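Local coordinates for protein PaxB (Photorhabdus luminescens, PDB 6EK4) that probably serves as one component of a two-component alpha-helical toxin of the YaxAB kind, which forms pores in target membranes, at residues Tyr203-Asp211 and Ile223-Val231; Glu232-Asn240 and Leu250-Arg260. One frame throughout, in Å; residues are numbered along the deposited sequence.

Contact 1 of 2, residues Tyr203-Asp211 and Ile223-Val231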
ATOM      1  N   TYR A 203     -29.289 -41.315  45.139  1.00 86.32           N
ATOM      2  CA  TYR A 203     -28.605 -40.075  45.512  1.00 85.82           C
ATOM      3  C   TYR A 203     -27.118 -40.276  45.782  1.00 84.41           C
ATOM      4  O   TYR A 203     -26.700 -41.316  46.295  1.00 84.05           O
ATOM      5  CB  TYR A 203     -29.281 -39.444  46.729  1.00 86.68           C
ATOM      6  CG  TYR A 203     -30.665 -38.926  46.424  1.00 88.34           C
ATOM      7  CD1 TYR A 203     -31.791 -39.713  46.649  1.00 89.18           C
ATOM      8  CD2 TYR A 203     -30.849 -37.655  45.886  1.00 89.21           C
ATOM      9  CE1 TYR A 203     -33.063 -39.244  46.361  1.00 90.41           C
ATOM     10  CE2 TYR A 203     -32.115 -37.176  45.595  1.00 90.52           C
ATOM     11  CZ  TYR A 203     -33.219 -37.973  45.834  1.00 90.89           C
ATOM     12  OH  TYR A 203     -34.479 -37.502  45.545  1.00 91.27           O
ATOM     13  N   ILE A 204     -26.330 -39.264  45.424  1.00 83.27           N
ATOM     14  CA  ILE A 204     -24.888 -39.260  45.650  1.00 82.76           C
ATOM     15  C   ILE A 204     -24.633 -39.142  47.153  1.00 83.21           C
ATOM     16  O   ILE A 204     -25.318 -38.375  47.831  1.00 83.38           O
ATOM     17  CB  ILE A 204     -24.214 -38.086  44.895  1.00 82.58           C
ATOM     18  CG1 ILE A 204     -24.288 -38.313  43.382  1.00 81.91           C
ATOM     19  CG2 ILE A 204     -22.757 -37.909  45.307  1.00 82.87           C
ATOM     20  CD1 ILE A 204     -24.127 -37.052  42.562  1.00 81.90           C
ATOM     21  N   PRO A 205     -23.658 -39.907  47.684  1.00 83.50           N
ATOM     22  CA  PRO A 205     -23.389 -39.828  49.121  1.00 84.81           C
ATOM     23  C   PRO A 205     -22.893 -38.454  49.568  1.00 86.56           C
ATOM     24  O   PRO A 205     -22.172 -37.782  48.828  1.00 85.60           O
ATOM     25  CB  PRO A 205     -22.295 -40.885  49.337  1.00 84.65           C
ATOM     26  CG  PRO A 205     -21.678 -41.086  47.997  1.00 83.66           C
ATOM     27  CD  PRO A 205     -22.811 -40.922  47.033  1.00 83.23           C
ATOM     28  N   ASN A 206     -23.290 -38.052  50.774  1.00 89.21           N
ATOM     29  CA  ASN A 206     -22.814 -36.807  51.372  1.00 90.94           C
ATOM     30  C   ASN A 206     -21.337 -36.905  51.740  1.00 90.51           C
ATOM     31  O   ASN A 206     -20.743 -37.985  51.705  1.00 89.19           O
ATOM     32  CB  ASN A 206     -23.639 -36.443  52.617  1.00 93.41           C
ATOM     33  CG  ASN A 206     -24.910 -35.680  52.280  1.00 95.20           C
ATOM     34  OD1 ASN A 206     -25.306 -34.770  53.009  1.00 97.56           O
ATOM     35  ND2 ASN A 206     -25.553 -36.043  51.174  1.00 95.08           N
ATOM     36  N   ILE A 207     -20.755 -35.765  52.096  1.00 91.43           N
ATOM     37  CA  ILE A 207     -19.341 -35.698  52.450  1.00 92.49           C
ATOM     38  C   ILE A 207     -19.055 -36.449  53.760  1.00 92.14           C
ATOM     39  O   ILE A 207     -17.971 -37.004  53.934  1.00 92.54           O
ATOM     40  CB  ILE A 207     -18.856 -34.225  52.520  1.00 94.34           C
ATOM     41  CG1 ILE A 207     -17.344 -34.144  52.308  1.00 95.03           C
ATOM     42  CG2 ILE A 207     -19.280 -33.557  53.827  1.00 95.87           C
ATOM     43  CD1 ILE A 207     -16.818 -32.730  52.179  1.00 96.31           C
ATOM     44  N   SER A 208     -20.036 -36.476  54.663  1.00 91.64           N
ATOM     45  CA  SER A 208     -19.913 -37.184  55.941  1.00 91.51           C
ATOM     46  C   SER A 208     -19.944 -38.701  55.771  1.00 89.43           C
ATOM     47  O   SER A 208     -19.261 -39.423  56.497  1.00 90.43           O
ATOM     48  CB  SER A 208     -21.040 -36.771  56.893  1.00 92.13           C
ATOM     49  OG  SER A 208     -21.060 -35.369  57.089  1.00 94.31           O
ATOM     50  N   ASP A 209     -20.743 -39.175  54.817  1.00 87.06           N
ATOM     51  CA  ASP A 209     -20.903 -40.611  54.575  1.00 85.49           C
ATOM     52  C   ASP A 209     -19.623 -41.265  54.044  1.00 85.50           C
ATOM     53  O   ASP A 209     -19.364 -42.437  54.319  1.00 85.13           O
ATOM     54  CB  ASP A 209     -22.054 -40.862  53.591  1.00 84.11           C
ATOM     55  CG  ASP A 209     -23.392 -40.342  54.099  1.00 84.25           C
ATOM     56  OD1 ASP A 209     -24.310 -40.164  53.271  1.00 83.93           O
ATOM     57  OD2 ASP A 209     -23.533 -40.111  55.319  1.00 84.78           O
ATOM     58  N   LEU A 210     -18.832 -40.504  53.291  1.00 86.22           N
ATOM     59  CA  LEU A 210     -17.600 -41.014  52.681  1.00 86.09           C
ATOM     60  C   LEU A 210     -16.498 -41.321  53.700  1.00 87.27           C
ATOM     61  O   LEU A 210     -15.626 -42.150  53.436  1.00 86.88           O
ATOM     62  CB  LEU A 210     -17.076 -40.024  51.634  1.00 85.96           C
ATOM     63  CG  LEU A 210     -17.972 -39.812  50.408  1.00 84.83           C
ATOM     64  CD1 LEU A 210     -17.571 -38.555  49.651  1.00 84.89           C
ATOM     65  CD2 LEU A 210     -17.932 -41.022  49.487  1.00 84.13           C
ATOM     66  N   ASP A 211     -16.534 -40.651  54.851  1.00 88.76           N
ATOM     67  CA  ASP A 211     -15.551 -40.884  55.916  1.00 91.00           C
ATOM     68  C   ASP A 211     -15.647 -42.292  56.502  1.00 91.17           C
ATOM     69  O   ASP A 211     -14.634 -42.888  56.869  1.00 92.46           O
ATOM     70  CB  ASP A 211     -15.720 -39.862  57.046  1.00 92.81           C
ATOM     71  CG  ASP A 211     -15.282 -38.471  56.644  1.00 94.30           C
ATOM     72  OD1 ASP A 211     -14.485 -37.858  57.384  1.00 96.36           O
ATOM     73  OD2 ASP A 211     -15.731 -37.992  55.582  1.00 94.74           O
ATOM     74  N   ILE A 223     -11.334 -38.719  47.086  1.00 89.56           N
ATOM     75  CA  ILE A 223     -12.716 -38.842  46.604  1.00 87.39           C
ATOM     76  C   ILE A 223     -13.655 -37.842  47.279  1.00 86.24           C
ATOM     77  O   ILE A 223     -14.624 -37.388  46.673  1.00 85.19           O
ATOM     78  CB  ILE A 223     -13.274 -40.279  46.778  1.00 87.30           C
ATOM     79  CG1 ILE A 223     -13.495 -40.631  48.258  1.00 88.07           C
ATOM     80  CG2 ILE A 223     -12.347 -41.293  46.119  1.00 87.86           C
ATOM     81  CD1 ILE A 223     -14.069 -42.014  48.474  1.00 87.85           C
ATOM     82  N   LYS A 224     -13.358 -37.501  48.530  1.00 86.50           N
ATOM     83  CA  LYS A 224     -14.189 -36.581  49.302  1.00 86.27           C
ATOM     84  C   LYS A 224     -14.168 -35.174  48.697  1.00 85.71           C
ATOM     85  O   LYS A 224     -15.173 -34.464  48.733  1.00 84.80           O
ATOM     86  CB  LYS A 224     -13.717 -36.555  50.758  1.00 87.65           C
ATOM     87  CG  LYS A 224     -14.728 -36.015  51.754  1.00 87.92           C
ATOM     88  CD  LYS A 224     -14.441 -36.506  53.167  1.00 88.95           C
ATOM     89  CE  LYS A 224     -13.028 -36.166  53.625  1.00 90.33           C
ATOM     90  NZ  LYS A 224     -12.841 -36.396  55.082  1.00 91.42           N
ATOM     91  N   GLN A 225     -13.027 -34.788  48.131  1.00 86.45           N
ATOM     92  CA  GLN A 225     -12.885 -33.484  47.479  1.00 86.89           C
ATOM     93  C   GLN A 225     -13.519 -33.506  46.088  1.00 84.98           C
ATOM     94  O   GLN A 225     -14.113 -32.518  45.655  1.00 85.16           O
ATOM     95  CB  GLN A 225     -11.407 -33.085  47.374  1.00 88.60           C
ATOM     96  CG  GLN A 225     -11.129 -31.619  47.670  1.00 90.21           C
ATOM     97  CD  GLN A 225     -11.142 -31.318  49.160  1.00 92.72           C
ATOM     98  OE1 GLN A 225     -12.195 -31.327  49.797  1.00 93.43           O
ATOM     99  NE2 GLN A 225      -9.966 -31.047  49.723  1.00 94.12           N
ATOM    100  N   ALA A 226     -13.385 -34.635  45.392  1.00 83.05           N
ATOM    101  CA  ALA A 226     -13.956 -34.798  44.056  1.00 81.05           C
ATOM    102  C   ALA A 226     -15.480 -34.699  44.080  1.00 79.65           C
ATOM    103  O   ALA A 226     -16.064 -33.934  43.314  1.00 79.59           O
ATOM    104  CB  ALA A 226     -13.523 -36.127  43.453  1.00 80.55           C
ATOM    105  N   ILE A 227     -16.110 -35.464  44.969  1.00 78.65           N
ATOM    106  CA  ILE A 227     -17.570 -35.476  45.091  1.00 77.41           C
ATOM    107  C   ILE A 227     -18.088 -34.080  45.438  1.00 78.07           C
ATOM    108  O   ILE A 227     -18.970 -33.556  44.760  1.00 77.39           O
ATOM    109  CB  ILE A 227     -18.051 -36.484  46.166  1.00 77.18           C
ATOM    110  CG1 ILE A 227     -17.682 -37.926  45.784  1.00 76.45           C
ATOM    111  CG2 ILE A 227     -19.558 -36.372  46.386  1.00 76.80           C
ATOM    112  CD1 ILE A 227     -18.536 -38.535  44.693  1.00 75.50           C
ATOM    113  N   LYS A 228     -17.526 -33.482  46.487  1.00 79.52           N
ATOM    114  CA  LYS A 228     -17.964 -32.169  46.968  1.00 80.62           C
ATOM    115  C   LYS A 228     -17.911 -31.097  45.876  1.00 80.17           C
ATOM    116  O   LYS A 228     -18.828 -30.286  45.756  1.00 80.00           O
ATOM    117  CB  LYS A 228     -17.113 -31.721  48.162  1.00 82.56           C
ATOM    118  CG  LYS A 228     -17.700 -30.558  48.951  1.00 84.29           C
ATOM    119  CD  LYS A 228     -16.617 -29.583  49.393  1.00 86.68           C
ATOM    120  CE  LYS A 228     -17.143 -28.548  50.376  1.00 88.36           C
ATOM    121  NZ  LYS A 228     -17.196 -29.073  51.769  1.00 89.60           N
ATOM    122  N   GLN A 229     -16.839 -31.098  45.087  1.00 80.09           N
ATOM    123  CA  GLN A 229     -16.652 -30.092  44.037  1.00 80.21           C
ATOM    124  C   GLN A 229     -17.633 -30.270  42.877  1.00 78.99           C
ATOM    125  O   GLN A 229     -18.261 -29.304  42.440  1.00 79.21           O
ATOM    126  CB  GLN A 229     -15.209 -30.112  43.514  1.00 80.84           C
ATOM    127  CG  GLN A 229     -14.197 -29.491  44.467  1.00 82.42           C
ATOM    128  CD  GLN A 229     -12.766 -29.613  43.973  1.00 83.39           C
ATOM    129  OE1 GLN A 229     -12.513 -29.697  42.771  1.00 82.72           O
ATOM    130  NE2 GLN A 229     -11.819 -29.619  44.904  1.00 85.02           N
ATOM    131  N   GLY A 230     -17.763 -31.499  42.385  1.00 77.84           N
ATOM    132  CA  GLY A 230     -18.651 -31.789  41.259  1.00 76.91           C
ATOM    133  C   GLY A 230     -20.128 -31.689  41.594  1.00 76.51           C
ATOM    134  O   GLY A 230     -20.932 -31.290  40.751  1.00 77.12           O
ATOM    135  N   VAL A 231     -20.489 -32.058  42.820  1.00 75.96           N
ATOM    136  CA  VAL A 231     -21.870 -31.939  43.286  1.00 76.13           C
ATOM    137  C   VAL A 231     -22.282 -30.470  43.400  1.00 77.24           C
ATOM    138  O   VAL A 231     -23.366 -30.095  42.956  1.00 77.08           O
ATOM    139  CB  VAL A 231     -22.076 -32.658  44.641  1.00 76.23           C
ATOM    140  CG1 VAL A 231     -23.403 -32.268  45.284  1.00 76.51           C
ATOM    141  CG2 VAL A 231     -22.001 -34.168  44.452  1.00 75.87           C
TER
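At one far end of this elongated helical protein, the loop that leads into helix 217-237 folds back on that helix, and Ile204, Ile207, Leu210 and Asp211 lie against its Ile223-Val231 part. Ile204 and Ile227 slide past each other in opposite directions, their CG2 atoms 3.7 Å apart, and the same Ile204 CG2 reaches Val231 CG2 at 3.9 Å. Branched aliphatic residues suit this mostly buried strip, since each offers several methyl groups. Leu210 divides its fork between two partners: CD1 touches CG1 of Ile227 at 3.9 Å, while CD2 meets Ile223 CD1 at 4.1 Å.

Nearer the solvent, lysines take over. Ile207 lies across Lys224 at about a right angle, and its outer methyl, CD1, is 3.7 Å from Lys228 NZ. With CG opposite its own backbone N (chi1 -161°) and a bend at chi3 (56°), Lys224 carries its ammonium to Asp211. NZ stands 3.2 Å from OD1 and 3.3 Å from OD2 of Asp211, a salt bridge whose two hydrogen bonds are weak. A long side chain thus packs its methylenes on Ile207 and brings its charge to the partly exposed Asp211.

Helix 149-193 supports Ile223 and Ile227 through Val190, Leu196 of helix 196-199 touches Leu210 and Ile227, and Tyr247 at the start of helix 247-321 meets Ile204.

Contact 2 of 2, residues Glu232-Asn240 and Leu250-Arg260; sequences EIAKKILGN and LADARAKLDER
Ile237, in the last turn of helix 217-237, is a knob set into a hole made by Ala253, Lys256, Leu257 and Arg260 of helix 247-321. Its CB points toward that helix, and there the side chain divides. The short branch, CG2, lies opposite the backbone N and faces the more polar side of the hole: Lys256 CD and Arg260 NH2 are each 4.3 Å from it, so the two long side chains border the isoleucine. The longer branch starts at CG1, 4.0 Å from Leu257 CD1. It then runs on nearly extended (chi2 156°) to CD1, which meets both ends of the leucine fork, Leu257 CD1 at 3.5 Å and Leu257 CD2 at 3.7 Å.

One turn back, small residues let the backbones approach. Ala234 CB meets Ala253 CB at 3.6 Å, and Leu250, which starts out pointing away, swings its CD1 to 3.7 Å from Ala234 CB. Leu238 closes the other flank, with CG against Ala253 and CD2 beside OD2 of the partly exposed Asp252. No hydrogen bond joins the two segments. Their axes cross at 70°, which confines the contact to a short patch. Just beyond it the chain turns away at Gly239, whose positive phi (74°) glycine accepts easily, and Asn240 N bonds back to Lys235 O, a 6→1 link like that of a Schellman motif.

Leu245, in the loop between the helices, covers Ala234, Leu238 and Leu250, while helix 149-193 backs Leu250 through Ile184, Gln188 and Ile191 and reaches Ile233 through Lys183.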
ATOM      1  N   GLU A 232     -21.414 -29.652  43.989  1.00 78.99           N
ATOM      2  CA  GLU A 232     -21.700 -28.227  44.191  1.00 81.23           C
ATOM      3  C   GLU A 232     -21.931 -27.502  42.864  1.00 80.35           C
ATOM      4  O   GLU A 232     -22.807 -26.640  42.767  1.00 81.16           O
ATOM      5  CB  GLU A 232     -20.555 -27.552  44.958  1.00 83.83           C
ATOM      6  CG  GLU A 232     -20.891 -26.168  45.502  1.00 86.36           C
ATOM      7  CD  GLU A 232     -19.657 -25.354  45.862  1.00 88.58           C
ATOM      8  OE1 GLU A 232     -18.685 -25.353  45.074  1.00 88.96           O
ATOM      9  OE2 GLU A 232     -19.663 -24.700  46.927  1.00 90.22           O
ATOM     10  N   ILE A 233     -21.141 -27.855  41.852  1.00 78.43           N
ATOM     11  CA  ILE A 233     -21.264 -27.262  40.521  1.00 77.39           C
ATOM     12  C   ILE A 233     -22.543 -27.732  39.832  1.00 76.06           C
ATOM     13  O   ILE A 233     -23.295 -26.919  39.295  1.00 76.75           O
ATOM     14  CB  ILE A 233     -20.040 -27.598  39.636  1.00 77.27           C
ATOM     15  CG1 ILE A 233     -18.781 -26.926  40.201  1.00 78.40           C
ATOM     16  CG2 ILE A 233     -20.268 -27.150  38.197  1.00 76.62           C
ATOM     17  CD1 ILE A 233     -17.486 -27.545  39.723  1.00 78.14           C
ATOM     18  N   ALA A 234     -22.781 -29.041  39.853  1.00 74.19           N
ATOM     19  CA  ALA A 234     -23.961 -29.628  39.218  1.00 73.44           C
ATOM     20  C   ALA A 234     -25.258 -29.085  39.813  1.00 73.82           C
ATOM     21  O   ALA A 234     -26.200 -28.782  39.084  1.00 73.83           O
ATOM     22  CB  ALA A 234     -23.926 -31.145  39.334  1.00 72.98           C
ATOM     23  N   LYS A 235     -25.297 -28.967  41.139  1.00 74.99           N
ATOM     24  CA  LYS A 235     -26.466 -28.428  41.837  1.00 76.29           C
ATOM     25  C   LYS A 235     -26.767 -26.986  41.421  1.00 77.65           C
ATOM     26  O   LYS A 235     -27.929 -26.618  41.251  1.00 78.40           O
ATOM     27  CB  LYS A 235     -26.269 -28.509  43.355  1.00 76.62           C
ATOM     28  CG  LYS A 235     -26.437 -29.910  43.924  1.00 76.34           C
ATOM     29  CD  LYS A 235     -26.030 -29.989  45.388  1.00 77.16           C
ATOM     30  CE  LYS A 235     -26.997 -29.238  46.292  1.00 78.59           C
ATOM     31  NZ  LYS A 235     -26.663 -29.413  47.732  1.00 79.32           N
ATOM     32  N   LYS A 236     -25.718 -26.184  41.252  1.00 78.40           N
ATOM     33  CA  LYS A 236     -25.861 -24.784  40.847  1.00 79.82           C
ATOM     34  C   LYS A 236     -26.393 -24.649  39.416  1.00 79.53           C
ATOM     35  O   LYS A 236     -27.141 -23.719  39.113  1.00 80.04           O
ATOM     36  CB  LYS A 236     -24.516 -24.059  40.978  1.00 80.56           C
ATOM     37  CG  LYS A 236     -24.591 -22.549  40.805  1.00 82.29           C
ATOM     38  CD  LYS A 236     -23.292 -21.882  41.230  1.00 83.39           C
ATOM     39  CE  LYS A 236     -23.335 -20.374  41.035  1.00 85.24           C
ATOM     40  NZ  LYS A 236     -23.331 -19.976  39.598  1.00 84.47           N
ATOM     41  N   ILE A 237     -26.003 -25.581  38.548  1.00 78.91           N
ATOM     42  CA  ILE A 237     -26.437 -25.586  37.148  1.00 78.55           C
ATOM     43  C   ILE A 237     -27.912 -25.983  37.019  1.00 79.17           C
ATOM     44  O   ILE A 237     -28.648 -25.395  36.225  1.00 78.98           O
ATOM     45  CB  ILE A 237     -25.562 -26.538  36.299  1.00 77.45           C
ATOM     46  CG1 ILE A 237     -24.119 -26.025  36.242  1.00 77.19           C
ATOM     47  CG2 ILE A 237     -26.117 -26.678  34.885  1.00 77.64           C
ATOM     48  CD1 ILE A 237     -23.100 -27.110  35.966  1.00 76.64           C
ATOM     49  N   LEU A 238     -28.335 -26.972  37.802  1.00 79.66           N
ATOM     50  CA  LEU A 238     -29.715 -27.466  37.762  1.00 80.73           C
ATOM     51  C   LEU A 238     -30.680 -26.648  38.626  1.00 83.33           C
ATOM     52  O   LEU A 238     -31.877 -26.939  38.662  1.00 83.96           O
ATOM     53  CB  LEU A 238     -29.766 -28.932  38.203  1.00 79.46           C
ATOM     54  CG  LEU A 238     -28.913 -29.915  37.399  1.00 77.99           C
ATOM     55  CD1 LEU A 238     -28.878 -31.266  38.094  1.00 77.41           C
ATOM     56  CD2 LEU A 238     -29.428 -30.058  35.975  1.00 78.16           C
ATOM     57  N   GLY A 239     -30.164 -25.634  39.319  1.00 85.68           N
ATOM     58  CA  GLY A 239     -30.982 -24.795  40.192  1.00 88.36           C
ATOM     59  C   GLY A 239     -31.380 -25.503  41.475  1.00 90.03           C
ATOM     60  O   GLY A 239     -32.484 -25.298  41.986  1.00 91.87           O
ATOM     61  N   ASN A 240     -30.475 -26.331  41.995  1.00 89.97           N
ATOM     62  CA  ASN A 240     -30.714 -27.097  43.215  1.00 90.91           C
ATOM     63  C   ASN A 240     -30.044 -26.429  44.417  1.00 91.94           C
ATOM     64  O   ASN A 240     -28.824 -26.481  44.567  1.00 91.10           O
ATOM     65  CB  ASN A 240     -30.203 -28.534  43.045  1.00 89.87           C
ATOM     66  CG  ASN A 240     -30.568 -29.437  44.215  1.00 90.38           C
ATOM     67  OD1 ASN A 240     -31.373 -29.078  45.077  1.00 91.64           O
ATOM     68  ND2 ASN A 240     -29.975 -30.626  44.244  1.00 89.35           N
ATOM     69  N   LEU A 250     -26.357 -35.628  37.856  1.00 78.71           N
ATOM     70  CA  LEU A 250     -24.951 -35.270  37.654  1.00 77.96           C
ATOM     71  C   LEU A 250     -24.584 -35.351  36.169  1.00 78.14           C
ATOM     72  O   LEU A 250     -23.918 -34.460  35.640  1.00 77.29           O
ATOM     73  CB  LEU A 250     -24.039 -36.189  38.477  1.00 77.02           C
ATOM     74  CG  LEU A 250     -22.559 -35.813  38.579  1.00 76.42           C
ATOM     75  CD1 LEU A 250     -22.379 -34.518  39.355  1.00 76.91           C
ATOM     76  CD2 LEU A 250     -21.771 -36.938  39.231  1.00 76.13           C
ATOM     77  N   ALA A 251     -25.025 -36.421  35.510  1.00 79.47           N
ATOM     78  CA  ALA A 251     -24.815 -36.597  34.070  1.00 80.17           C
ATOM     79  C   ALA A 251     -25.633 -35.590  33.260  1.00 81.86           C
ATOM     80  O   ALA A 251     -25.181 -35.105  32.222  1.00 82.01           O
ATOM     81  CB  ALA A 251     -25.173 -38.017  33.655  1.00 80.15           C
ATOM     82  N   ASP A 252     -26.838 -35.290  33.740  1.00 83.68           N
ATOM     83  CA  ASP A 252     -27.697 -34.274  33.130  1.00 84.74           C
ATOM     84  C   ASP A 252     -27.060 -32.883  33.222  1.00 83.60           C
ATOM     85  O   ASP A 252     -27.176 -32.082  32.294  1.00 83.06           O
ATOM     86  CB  ASP A 252     -29.073 -34.276  33.810  1.00 87.37           C
ATOM     87  CG  ASP A 252     -30.046 -33.285  33.185  1.00 90.07           C
ATOM     88  OD1 ASP A 252     -30.017 -33.105  31.948  1.00 91.55           O
ATOM     89  OD2 ASP A 252     -30.849 -32.694  33.938  1.00 92.12           O
ATOM     90  N   ALA A 253     -26.393 -32.605  34.342  1.00 83.04           N
ATOM     91  CA  ALA A 253     -25.698 -31.330  34.541  1.00 82.53           C
ATOM     92  C   ALA A 253     -24.511 -31.172  33.592  1.00 81.42           C
ATOM     93  O   ALA A 253     -24.247 -30.074  33.096  1.00 81.42           O
ATOM     94  CB  ALA A 253     -25.234 -31.202  35.985  1.00 82.48           C
ATOM     95  N   ARG A 254     -23.794 -32.268  33.351  1.00 80.28           N
ATOM     96  CA  ARG A 254     -22.683 -32.278  32.401  1.00 79.54           C
ATOM     97  C   ARG A 254     -23.179 -32.062  30.970  1.00 79.80           C
ATOM     98  O   ARG A 254     -22.536 -31.363  30.187  1.00 79.79           O
ATOM     99  CB  ARG A 254     -21.907 -33.600  32.493  1.00 78.88           C
ATOM    100  CG  ARG A 254     -20.812 -33.762  31.446  1.00 78.24           C
ATOM    101  CD  ARG A 254     -20.088 -35.090  31.584  1.00 77.88           C
ATOM    102  NE  ARG A 254     -19.396 -35.462  30.349  1.00 77.54           N
ATOM    103  CZ  ARG A 254     -18.706 -36.589  30.177  1.00 77.69           C
ATOM    104  NH1 ARG A 254     -18.596 -37.478  31.160  1.00 78.54           N
ATOM    105  NH2 ARG A 254     -18.120 -36.830  29.010  1.00 77.63           N
ATOM    106  N   ALA A 255     -24.318 -32.667  30.637  1.00 80.46           N
ATOM    107  CA  ALA A 255     -24.890 -32.571  29.293  1.00 80.61           C
ATOM    108  C   ALA A 255     -25.216 -31.130  28.899  1.00 81.13           C
ATOM    109  O   ALA A 255     -25.081 -30.762  27.733  1.00 82.03           O
ATOM    110  CB  ALA A 255     -26.134 -33.440  29.183  1.00 80.90           C
ATOM    111  N   LYS A 256     -25.642 -30.323  29.871  1.00 81.40           N
ATOM    112  CA  LYS A 256     -25.919 -28.903  29.634  1.00 82.07           C
ATOM    113  C   LYS A 256     -24.639 -28.101  29.392  1.00 81.69           C
ATOM    114  O   LYS A 256     -24.628 -27.179  28.575  1.00 82.27           O
ATOM    115  CB  LYS A 256     -26.705 -28.297  30.801  1.00 83.15           C
ATOM    116  CG  LYS A 256     -28.165 -28.718  30.841  1.00 84.60           C
ATOM    117  CD  LYS A 256     -28.945 -27.928  31.881  1.00 86.31           C
ATOM    118  CE  LYS A 256     -30.416 -28.310  31.879  1.00 87.93           C
ATOM    119  NZ  LYS A 256     -31.170 -27.624  32.964  1.00 89.33           N
ATOM    120  N   LEU A 257     -23.570 -28.452  30.105  1.00 81.08           N
ATOM    121  CA  LEU A 257     -22.263 -27.810  29.912  1.00 80.86           C
ATOM    122  C   LEU A 257     -21.660 -28.154  28.551  1.00 81.36           C
ATOM    123  O   LEU A 257     -21.156 -27.271  27.857  1.00 82.53           O
ATOM    124  CB  LEU A 257     -21.290 -28.185  31.040  1.00 80.07           C
ATOM    125  CG  LEU A 257     -21.159 -27.202  32.211  1.00 80.20           C
ATOM    126  CD1 LEU A 257     -22.488 -26.569  32.606  1.00 80.80           C
ATOM    127  CD2 LEU A 257     -20.524 -27.903  33.404  1.00 80.30           C
ATOM    128  N   ASP A 258     -21.713 -29.431  28.176  1.00 81.83           N
ATOM    129  CA  ASP A 258     -21.255 -29.867  26.852  1.00 82.20           C
ATOM    130  C   ASP A 258     -22.010 -29.153  25.728  1.00 82.87           C
ATOM    131  O   ASP A 258     -21.422 -28.813  24.701  1.00 82.44           O
ATOM    132  CB  ASP A 258     -21.405 -31.388  26.692  1.00 82.48           C
ATOM    133  CG  ASP A 258     -20.286 -32.166  27.367  1.00 82.88           C
ATOM    134  OD1 ASP A 258     -19.108 -31.789  27.201  1.00 82.78           O
ATOM    135  OD2 ASP A 258     -20.584 -33.170  28.046  1.00 83.93           O
ATOM    136  N   GLU A 259     -23.307 -28.929  25.934  1.00 83.76           N
ATOM    137  CA  GLU A 259     -24.139 -28.208  24.969  1.00 84.58           C
ATOM    138  C   GLU A 259     -23.749 -26.732  24.875  1.00 84.48           C
ATOM    139  O   GLU A 259     -23.781 -26.150  23.789  1.00 85.33           O
ATOM    140  CB  GLU A 259     -25.621 -28.332  25.343  1.00 85.89           C
ATOM    141  CG  GLU A 259     -26.574 -27.637  24.377  1.00 87.44           C
ATOM    142  CD  GLU A 259     -28.038 -27.836  24.735  1.00 89.37           C
ATOM    143  OE1 GLU A 259     -28.862 -26.983  24.342  1.00 90.62           O
ATOM    144  OE2 GLU A 259     -28.372 -28.839  25.405  1.00 90.18           O
ATOM    145  N   ARG A 260     -23.386 -26.135  26.009  1.00 83.52           N
ATOM    146  CA  ARG A 260     -23.027 -24.717  26.052  1.00 82.80           C
ATOM    147  C   ARG A 260     -21.606 -24.493  25.534  1.00 80.87           C
ATOM    148  O   ARG A 260     -21.345 -23.505  24.848  1.00 81.27           O
ATOM    149  CB  ARG A 260     -23.180 -24.154  27.470  1.00 84.39           C
ATOM    150  CG  ARG A 260     -23.761 -22.747  27.509  1.00 86.58           C
ATOM    151  CD  ARG A 260     -23.911 -22.212  28.928  1.00 88.41           C
ATOM    152  NE  ARG A 260     -24.719 -23.081  29.788  1.00 89.46           N
ATOM    153  CZ  ARG A 260     -24.995 -22.833  31.068  1.00 90.75           C
ATOM    154  NH1 ARG A 260     -24.545 -21.729  31.661  1.00 91.62           N
ATOM    155  NH2 ARG A 260     -25.734 -23.692  31.764  1.00 90.83           N
TER

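How the contacts relate
Helix 217-237 serves both contacts in series: its 223-231 part receives the loop that precedes it, and its C-terminal end rests on helix 247-321, which follows it. The centres of contacts 1 and 2 are about 16 Å apart. Leu250 touches both, since its CD1 lies 3.8 Å from Gly230 O and its CD2 lies 4.1 Å from Ile204 CD1. Their centres lie about 63 and 52 Å from the centre of the chain, both toward the same end of the elongated molecule; contact 1 holds the loop against helix 217-237, and contact 2 sets that helix across helix 247-321. Helix 149-193 backs both.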